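Local coordinates for protein coronin (Toxoplasma gondii, PDB 4OZU) that probably binds actin filaments and contributes to host-cell invasion and egress of the parasite, this chain being its WD40 beta-propeller domain, at residues S143-S148 and E377-G382; V155-V160 and E164-V169. All blocks are in the same frame, centred on the assembly; numbering follows the deposited sequence. Where two conformers were deposited one is given.

Contact 1 (S143-S148 and E377-G382); sequences SGILAS and EEWFKG
Ile-145 meets Trp-379 and Phe-380 where a short helical turn near the C-terminal end of the chain lies against the start of a propeller strand, a worked example of how one branched side chain can serve two aromatic neighbours at once. From CB, which points toward the helix, the isoleucine divides. CG2 runs to the far rim of the indole, 4.0 Å from Trp-379 CZ3 and 4.1 Å from Trp-379 CH2. The other branch starts with CG1 beside the backbone N (chi1 -59°), and CG1 touches the same six-membered ring, 4.0 Å from Trp-379 CE3. At its tip, CD1 touches both aromatic residues: it is 4.1 Å from Trp-379 CZ3 and equally far from Phe-380 CZ. Both rings are met obliquely. The two aromatic side chains also touch each other, with Trp-379 CE3 lying 4.0 Å above the plane of the Phe-380 ring, near its rim.

The indole reaches the strand because its CG stands anti to the backbone N (chi1 -172°), directing the six-membered ring at Ile-145 while NE1 forms a weak hydrogen bond to Gly-184 O. Arg-202 adds a cation-pi contact to the tryptophan and donates to its carbonyl O. The helical turn finishes in a Schellman motif at Gly-382, whose N bonds to Trp-379 O at 2.9 Å. Across the two segments the contact is purely apolar and small, burying 116 Å² in all. The arrangement is consistent with the C-terminal extension that packs on the WD40 beta-propeller in other coronins, here setting a helical turn against the blade formed by strands 133-138 to 164-170.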
ATOM      1  N   SER A 143      -2.626   4.096  16.467  0.69 24.51           N
ATOM      2  CA  SER A 143      -3.264   5.337  16.086  0.69 26.71           C
ATOM      3  C   SER A 143      -2.261   6.484  16.099  0.69 22.18           C
ATOM      4  O   SER A 143      -1.423   6.573  16.997  0.69 25.36           O
ATOM      5  CB  SER A 143      -4.428   5.641  17.035  0.69 32.17           C
ATOM      6  OG  SER A 143      -4.138   5.191  18.355  0.69 27.43           O
ATOM      7  N   GLY A 144      -2.341   7.343  15.091  1.00 23.95           N
ATOM      8  CA  GLY A 144      -1.618   8.597  15.112  1.00 23.95           C
ATOM      9  C   GLY A 144      -0.163   8.538  14.711  1.00 22.08           C
ATOM     10  O   GLY A 144       0.501   9.573  14.701  1.00 23.85           O
ATOM     11  N   ILE A 145       0.341   7.349  14.394  1.00 21.54           N
ATOM     12  CA  ILE A 145       1.748   7.197  14.022  1.00 20.06           C
ATOM     13  C   ILE A 145       1.886   7.024  12.510  1.00 23.22           C
ATOM     14  O   ILE A 145       1.252   6.163  11.912  1.00 20.48           O
ATOM     15  CB  ILE A 145       2.404   5.993  14.741  1.00 19.41           C
ATOM     16  CG1 ILE A 145       2.311   6.157  16.263  1.00 21.73           C
ATOM     17  CG2 ILE A 145       3.853   5.821  14.304  1.00 18.60           C
ATOM     18  CD1 ILE A 145       2.959   7.423  16.810  1.00 20.97           C
ATOM     19  N   LEU A 146       2.736   7.846  11.909  1.00 18.89           N
ATOM     20  CA  LEU A 146       2.946   7.838  10.471  1.00 18.46           C
ATOM     21  C   LEU A 146       4.426   7.948  10.142  1.00 22.79           C
ATOM     22  O   LEU A 146       5.172   8.628  10.854  1.00 22.60           O
ATOM     23  CB  LEU A 146       2.156   8.996   9.835  1.00 23.55           C
ATOM     24  CG  LEU A 146       2.346   9.283   8.347  1.00 29.96           C
ATOM     25  CD1 LEU A 146       1.013   9.663   7.717  1.00 39.39           C
ATOM     26  CD2 LEU A 146       3.357  10.393   8.137  1.00 33.67           C
ATOM     27  N   ALA A 147       4.856   7.276   9.074  1.00 21.49           N
ATOM     28  CA  ALA A 147       6.223   7.421   8.570  1.00 19.58           C
ATOM     29  C   ALA A 147       6.227   8.082   7.199  1.00 20.16           C
ATOM     30  O   ALA A 147       5.417   7.741   6.343  1.00 21.93           O
ATOM     31  CB  ALA A 147       6.916   6.070   8.498  1.00 24.18           C
ATOM     32  N   SER A 148       7.149   9.020   6.989  1.00 22.79           N
ATOM     33  CA  SER A 148       7.265   9.668   5.686  1.00 20.65           C
ATOM     34  C   SER A 148       8.696   9.568   5.182  1.00 23.23           C
ATOM     35  O   SER A 148       9.647   9.832   5.917  1.00 30.76           O
ATOM     36  CB  SER A 148       6.821  11.128   5.749  1.00 32.64           C
ATOM     37  OG  SER A 148       7.867  11.962   6.209  1.00 35.89           O
ATOM     38  N   GLU A 377       0.620   6.279  23.170  1.00 24.70           N
ATOM     39  CA  GLU A 377       1.243   6.287  24.486  1.00 24.27           C
ATOM     40  C   GLU A 377       1.637   4.869  24.900  1.00 28.29           C
ATOM     41  O   GLU A 377       2.718   4.661  25.447  1.00 23.08           O
ATOM     42  CB  GLU A 377       0.302   6.914  25.521  1.00 33.80           C
ATOM     43  CG  GLU A 377       0.082   8.421  25.351  1.00 86.95           C
ATOM     44  CD  GLU A 377      -0.550   8.798  24.015  1.00111.44           C
ATOM     45  OE1 GLU A 377      -1.495   8.100  23.573  1.00 62.42           O
ATOM     46  OE2 GLU A 377      -0.092   9.788  23.400  1.00 86.67           O
ATOM     47  N   GLU A 378       0.767   3.897  24.626  1.00 26.15           N
ATOM     48  CA  GLU A 378       1.063   2.496  24.931  1.00 26.32           C
ATOM     49  C   GLU A 378       2.251   2.002  24.110  1.00 22.17           C
ATOM     50  O   GLU A 378       3.126   1.306  24.615  1.00 27.36           O
ATOM     51  CB  GLU A 378      -0.161   1.612  24.659  1.00 22.31           C
ATOM     52  CG  GLU A 378      -1.268   1.732  25.706  1.00 28.65           C
ATOM     53  CD  GLU A 378      -2.565   1.069  25.265  1.00 46.87           C
ATOM     54  OE1 GLU A 378      -2.664   0.700  24.084  1.00 27.33           O
ATOM     55  OE2 GLU A 378      -3.490   0.917  26.088  1.00 34.10           O
ATOM     56  N   TRP A 379       2.273   2.381  22.841  1.00 20.96           N
ATOM     57  CA  TRP A 379       3.335   1.975  21.930  1.00 18.48           C
ATOM     58  C   TRP A 379       4.688   2.534  22.380  1.00 20.14           C
ATOM     59  O   TRP A 379       5.696   1.832  22.356  1.00 21.79           O
ATOM     60  CB  TRP A 379       2.991   2.444  20.524  1.00 18.88           C
ATOM     61  CG  TRP A 379       3.862   1.958  19.425  1.00 18.05           C
ATOM     62  CD1 TRP A 379       3.999   0.667  18.988  1.00 24.04           C
ATOM     63  CD2 TRP A 379       4.673   2.761  18.563  1.00 18.38           C
ATOM     64  NE1 TRP A 379       4.859   0.621  17.915  1.00 22.97           N
ATOM     65  CE2 TRP A 379       5.285   1.896  17.635  1.00 18.82           C
ATOM     66  CE3 TRP A 379       4.952   4.129  18.492  1.00 19.60           C
ATOM     67  CZ2 TRP A 379       6.158   2.351  16.653  1.00 20.07           C
ATOM     68  CZ3 TRP A 379       5.821   4.580  17.516  1.00 19.24           C
ATOM     69  CH2 TRP A 379       6.417   3.696  16.615  1.00 22.38           C
ATOM     70  N   PHE A 380       4.705   3.791  22.811  1.00 23.79           N
ATOM     71  CA  PHE A 380       5.953   4.405  23.254  1.00 23.29           C
ATOM     72  C   PHE A 380       6.452   3.802  24.566  1.00 25.16           C
ATOM     73  O   PHE A 380       7.624   3.933  24.907  1.00 29.72           O
ATOM     74  CB  PHE A 380       5.785   5.916  23.401  1.00 21.91           C
ATOM     75  CG  PHE A 380       5.804   6.646  22.091  1.00 21.20           C
ATOM     76  CD1 PHE A 380       6.906   6.555  21.256  1.00 30.23           C
ATOM     77  CD2 PHE A 380       4.730   7.421  21.694  1.00 26.66           C
ATOM     78  CE1 PHE A 380       6.934   7.225  20.048  1.00 26.66           C
ATOM     79  CE2 PHE A 380       4.753   8.093  20.483  1.00 27.49           C
ATOM     80  CZ  PHE A 380       5.850   7.994  19.660  1.00 26.12           C
ATOM     81  N   LYS A 381       5.564   3.137  25.296  1.00 26.28           N
ATOM     82  CA  LYS A 381       5.967   2.436  26.509  1.00 27.81           C
ATOM     83  C   LYS A 381       6.618   1.094  26.168  1.00 30.41           C
ATOM     84  O   LYS A 381       7.101   0.394  27.055  1.00 30.17           O
ATOM     85  CB  LYS A 381       4.765   2.239  27.440  1.00 30.61           C
ATOM     86  CG  LYS A 381       4.362   3.509  28.189  1.00 37.75           C
ATOM     87  CD  LYS A 381       3.144   3.302  29.083  1.00 36.50           C
ATOM     88  CE  LYS A 381       2.896   4.512  29.978  1.00 41.43           C
ATOM     89  NZ  LYS A 381       2.705   5.777  29.217  1.00 46.79           N
ATOM     90  N   GLY A 382       6.628   0.741  24.882  1.00 26.12           N
ATOM     91  CA  GLY A 382       7.299  -0.463  24.415  1.00 34.14           C
ATOM     92  C   GLY A 382       6.379  -1.645  24.162  1.00 30.91           C
ATOM     93  O   GLY A 382       6.842  -2.771  23.962  1.00 34.22           O
TER

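Contact 2 (V155-V160 and E164-V169); sequences VAFWNV and ENFASV
The beta hairpin of strands 154-159 and 164-170 forms the outer half of a four-stranded WD40 propeller blade, and it illustrates how an antiparallel pair takes up a beta bulge, with regular pairs resuming on both sides of it. Val-155 and Val-169 bond in both directions, with Val-155 N 2.7 Å from Val-169 O. Next comes Phe-157 N to Ala-167 O, 2.8 Å and nearly straight. Near the turn, Asn-159 and Glu-164 again exchange two bonds, Asn-159 N lying 2.8 Å from Glu-164 O. In the bulge, Phe-166 and Ala-167 stand opposite Phe-157; Asn-165 is the centre of an inverse gamma turn, and the bond from Phe-166 N to Phe-157 O is weak and bent (129°).

Asn-165 lies on the face of the sheet that carries Ala-156 and Trp-158. Its CB sits above one face of the indole, 3.6 Å from the centroid of the six-membered ring and only 6° off the normal, a CH-pi contact. Phe-166 holds its CG between the backbone N and the carbonyl carbon (chi1 64°), which brings the ring back to the partner strand. One face of this ring receives CB of Phe-157, 4.0 Å from the centroid, and its edge meets Trp-158 C and Asn-159 N. Phe-157 turns its own ring edge to Ala-167 O, with CD2 3.6 Å from that oxygen. At the turn end, the carboxylate of Glu-164 forms a salt bridge with Lys-162.

Strand 145-150 pairs with strand 154-159, while strand 164-170 is the outer edge of the blade. Phe-157 also packs on Leu-187 of the next blade and Trp-158 on Leu-126 of the preceding one, while the T-shaped (edge-to-face) stack of Phe-166 with Phe-380 joins the hairpin to helix 376-380.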
ATOM      1  N   VAL A 155      13.915   9.221   6.587  1.00 20.45           N
ATOM      2  CA  VAL A 155      12.637   8.672   7.018  1.00 20.63           C
ATOM      3  C   VAL A 155      12.253   9.396   8.296  1.00 23.78           C
ATOM      4  O   VAL A 155      12.995   9.348   9.282  1.00 25.43           O
ATOM      5  CB  VAL A 155      12.702   7.166   7.267  1.00 27.48           C
ATOM      6  CG1 VAL A 155      11.352   6.651   7.724  1.00 25.98           C
ATOM      7  CG2 VAL A 155      13.138   6.444   6.012  1.00 29.60           C
ATOM      8  N   ALA A 156      11.113  10.085   8.260  1.00 19.49           N
ATOM      9  CA  ALA A 156      10.637  10.867   9.391  1.00 21.72           C
ATOM     10  C   ALA A 156       9.427  10.202  10.013  1.00 25.52           C
ATOM     11  O   ALA A 156       8.475   9.866   9.311  1.00 23.94           O
ATOM     12  CB  ALA A 156      10.289  12.285   8.955  1.00 27.36           C
ATOM     13  N   PHE A 157       9.463  10.024  11.328  1.00 22.39           N
ATOM     14  CA  PHE A 157       8.348   9.421  12.045  1.00 23.61           C
ATOM     15  C   PHE A 157       7.572  10.484  12.808  1.00 27.40           C
ATOM     16  O   PHE A 157       8.145  11.293  13.541  1.00 20.96           O
ATOM     17  CB  PHE A 157       8.848   8.335  12.987  1.00 22.22           C
ATOM     18  CG  PHE A 157       9.486   7.184  12.276  1.00 20.31           C
ATOM     19  CD1 PHE A 157       8.718   6.151  11.774  1.00 20.46           C
ATOM     20  CD2 PHE A 157      10.849   7.145  12.085  1.00 20.80           C
ATOM     21  CE1 PHE A 157       9.310   5.095  11.109  1.00 17.94           C
ATOM     22  CE2 PHE A 157      11.439   6.091  11.417  1.00 19.59           C
ATOM     23  CZ  PHE A 157      10.676   5.066  10.939  1.00 21.09           C
ATOM     24  N   TRP A 158       6.255  10.463  12.627  1.00 21.99           N
ATOM     25  CA  TRP A 158       5.381  11.516  13.118  1.00 20.78           C
ATOM     26  C   TRP A 158       4.326  10.990  14.072  1.00 26.83           C
ATOM     27  O   TRP A 158       3.695   9.975  13.794  1.00 21.25           O
ATOM     28  CB  TRP A 158       4.671  12.198  11.948  1.00 23.49           C
ATOM     29  CG  TRP A 158       5.522  13.115  11.145  1.00 25.68           C
ATOM     30  CD1 TRP A 158       6.209  12.816  10.001  1.00 24.72           C
ATOM     31  CD2 TRP A 158       5.770  14.497  11.414  1.00 22.48           C
ATOM     32  NE1 TRP A 158       6.867  13.931   9.542  1.00 24.42           N
ATOM     33  CE2 TRP A 158       6.617  14.975  10.395  1.00 23.29           C
ATOM     34  CE3 TRP A 158       5.362  15.377  12.422  1.00 26.66           C
ATOM     35  CZ2 TRP A 158       7.059  16.294  10.355  1.00 23.98           C
ATOM     36  CZ3 TRP A 158       5.798  16.681  12.376  1.00 27.42           C
ATOM     37  CH2 TRP A 158       6.639  17.126  11.354  1.00 30.08           C
ATOM     38  N   ASN A 159       4.133  11.694  15.181  1.00 22.18           N
ATOM     39  CA  ASN A 159       2.928  11.562  15.993  1.00 24.48           C
ATOM     40  C   ASN A 159       1.963  12.656  15.547  1.00 24.40           C
ATOM     41  O   ASN A 159       2.097  13.810  15.951  1.00 27.32           O
ATOM     42  CB  ASN A 159       3.259  11.684  17.485  1.00 30.00           C
ATOM     43  CG  ASN A 159       2.041  11.518  18.385  1.00 45.84           C
ATOM     44  OD1 ASN A 159       0.896  11.515  17.928  1.00 45.26           O
ATOM     45  ND2 ASN A 159       2.293  11.384  19.682  1.00 51.50           N
ATOM     46  N   VAL A 160       1.003  12.311  14.700  1.00 24.74           N
ATOM     47  CA  VAL A 160       0.171  13.335  14.074  1.00 25.96           C
ATOM     48  C   VAL A 160      -0.679  14.071  15.104  1.00 43.37           C
ATOM     49  O   VAL A 160      -0.982  15.247  14.925  1.00 36.93           O
ATOM     50  CB  VAL A 160      -0.760  12.745  12.977  1.00 28.86           C
ATOM     51  CG1 VAL A 160       0.062  12.032  11.914  1.00 28.94           C
ATOM     52  CG2 VAL A 160      -1.777  11.802  13.575  1.00 60.68           C
ATOM     53  N   GLU A 164       4.264  16.033  16.073  1.00 26.60           N
ATOM     54  CA  GLU A 164       5.619  15.829  16.570  1.00 30.59           C
ATOM     55  C   GLU A 164       6.396  14.835  15.716  1.00 25.74           C
ATOM     56  O   GLU A 164       6.032  13.668  15.608  1.00 26.38           O
ATOM     57  CB  GLU A 164       5.580  15.344  18.022  1.00 30.92           C
ATOM     58  CG  GLU A 164       6.951  15.134  18.650  1.00 52.47           C
ATOM     59  CD  GLU A 164       6.873  14.557  20.052  1.00 76.46           C
ATOM     60  OE1 GLU A 164       5.754  14.257  20.516  1.00 71.46           O
ATOM     61  OE2 GLU A 164       7.937  14.403  20.689  1.00 85.97           O
ATOM     62  N   ASN A 165       7.483  15.318  15.123  1.00 28.21           N
ATOM     63  CA  ASN A 165       8.442  14.471  14.428  1.00 29.37           C
ATOM     64  C   ASN A 165       9.384  13.874  15.471  1.00 26.72           C
ATOM     65  O   ASN A 165      10.423  14.456  15.787  1.00 27.05           O
ATOM     66  CB  ASN A 165       9.199  15.290  13.383  1.00 31.07           C
ATOM     67  CG  ASN A 165      10.202  14.478  12.601  1.00 33.89           C
ATOM     68  OD1 ASN A 165      10.183  13.243  12.613  1.00 32.30           O
ATOM     69  ND2 ASN A 165      11.096  15.177  11.900  1.00 33.57           N
ATOM     70  N   PHE A 166       9.006  12.728  16.028  1.00 21.99           N
ATOM     71  CA  PHE A 166       9.650  12.237  17.241  1.00 27.50           C
ATOM     72  C   PHE A 166      10.931  11.456  16.965  1.00 27.28           C
ATOM     73  O   PHE A 166      11.721  11.220  17.872  1.00 31.36           O
ATOM     74  CB  PHE A 166       8.677  11.376  18.052  1.00 26.00           C
ATOM     75  CG  PHE A 166       8.240  10.107  17.367  1.00 23.43           C
ATOM     76  CD1 PHE A 166       8.975   8.939  17.498  1.00 22.40           C
ATOM     77  CD2 PHE A 166       7.065  10.072  16.633  1.00 22.69           C
ATOM     78  CE1 PHE A 166       8.559   7.765  16.895  1.00 23.09           C
ATOM     79  CE2 PHE A 166       6.644   8.904  16.018  1.00 23.46           C
ATOM     80  CZ  PHE A 166       7.392   7.747  16.151  1.00 23.30           C
ATOM     81  N   ALA A 167      11.135  11.061  15.717  1.00 27.69           N
ATOM     82  CA  ALA A 167      12.350  10.355  15.338  1.00 26.45           C
ATOM     83  C   ALA A 167      12.569  10.487  13.842  1.00 24.70           C
ATOM     84  O   ALA A 167      11.619  10.559  13.069  1.00 23.15           O
ATOM     85  CB  ALA A 167      12.270   8.896  15.740  1.00 29.89           C
ATOM     86  N   SER A 168      13.832  10.525  13.447  1.00 23.24           N
ATOM     87  CA  SER A 168      14.192  10.588  12.042  1.00 25.42           C
ATOM     88  C   SER A 168      15.444   9.768  11.834  1.00 29.08           C
ATOM     89  O   SER A 168      16.294   9.684  12.721  1.00 29.17           O
ATOM     90  CB  SER A 168      14.419  12.033  11.590  1.00 35.10           C
ATOM     91  OG  SER A 168      13.211  12.773  11.617  1.00 34.81           O
ATOM     92  N   VAL A 169      15.544   9.154  10.665  1.00 21.73           N
ATOM     93  CA  VAL A 169      16.738   8.421  10.278  1.00 22.18           C
ATOM     94  C   VAL A 169      17.064   8.811   8.849  1.00 20.27           C
ATOM     95  O   VAL A 169      16.190   8.761   7.980  1.00 28.00           O
ATOM     96  CB  VAL A 169      16.540   6.892  10.394  1.00 30.66           C
ATOM     97  CG1 VAL A 169      17.711   6.143   9.786  1.00 37.74           C
ATOM     98  CG2 VAL A 169      16.353   6.491  11.852  1.00 30.75           C
TER

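How the contacts relate
Followed from the N terminus, the chain enters strand 145-150, the first side of contact 1, and turns directly into strand 154-159. Contact 2 then closes a tight hairpin with strand 164-170, leaving three residues between its segments. The chain goes on through the remaining blades before helix 376-380 returns to complete contact 1, spanning 228 intervening residues; the hairpin is therefore nested inside that long loop. The centres of the two contacts lie about 10 Å apart. Strands 145-150 and 154-159 are neighbours in one sheet, so the local hairpin and the returning C-terminal helix are tied to the same propeller blade.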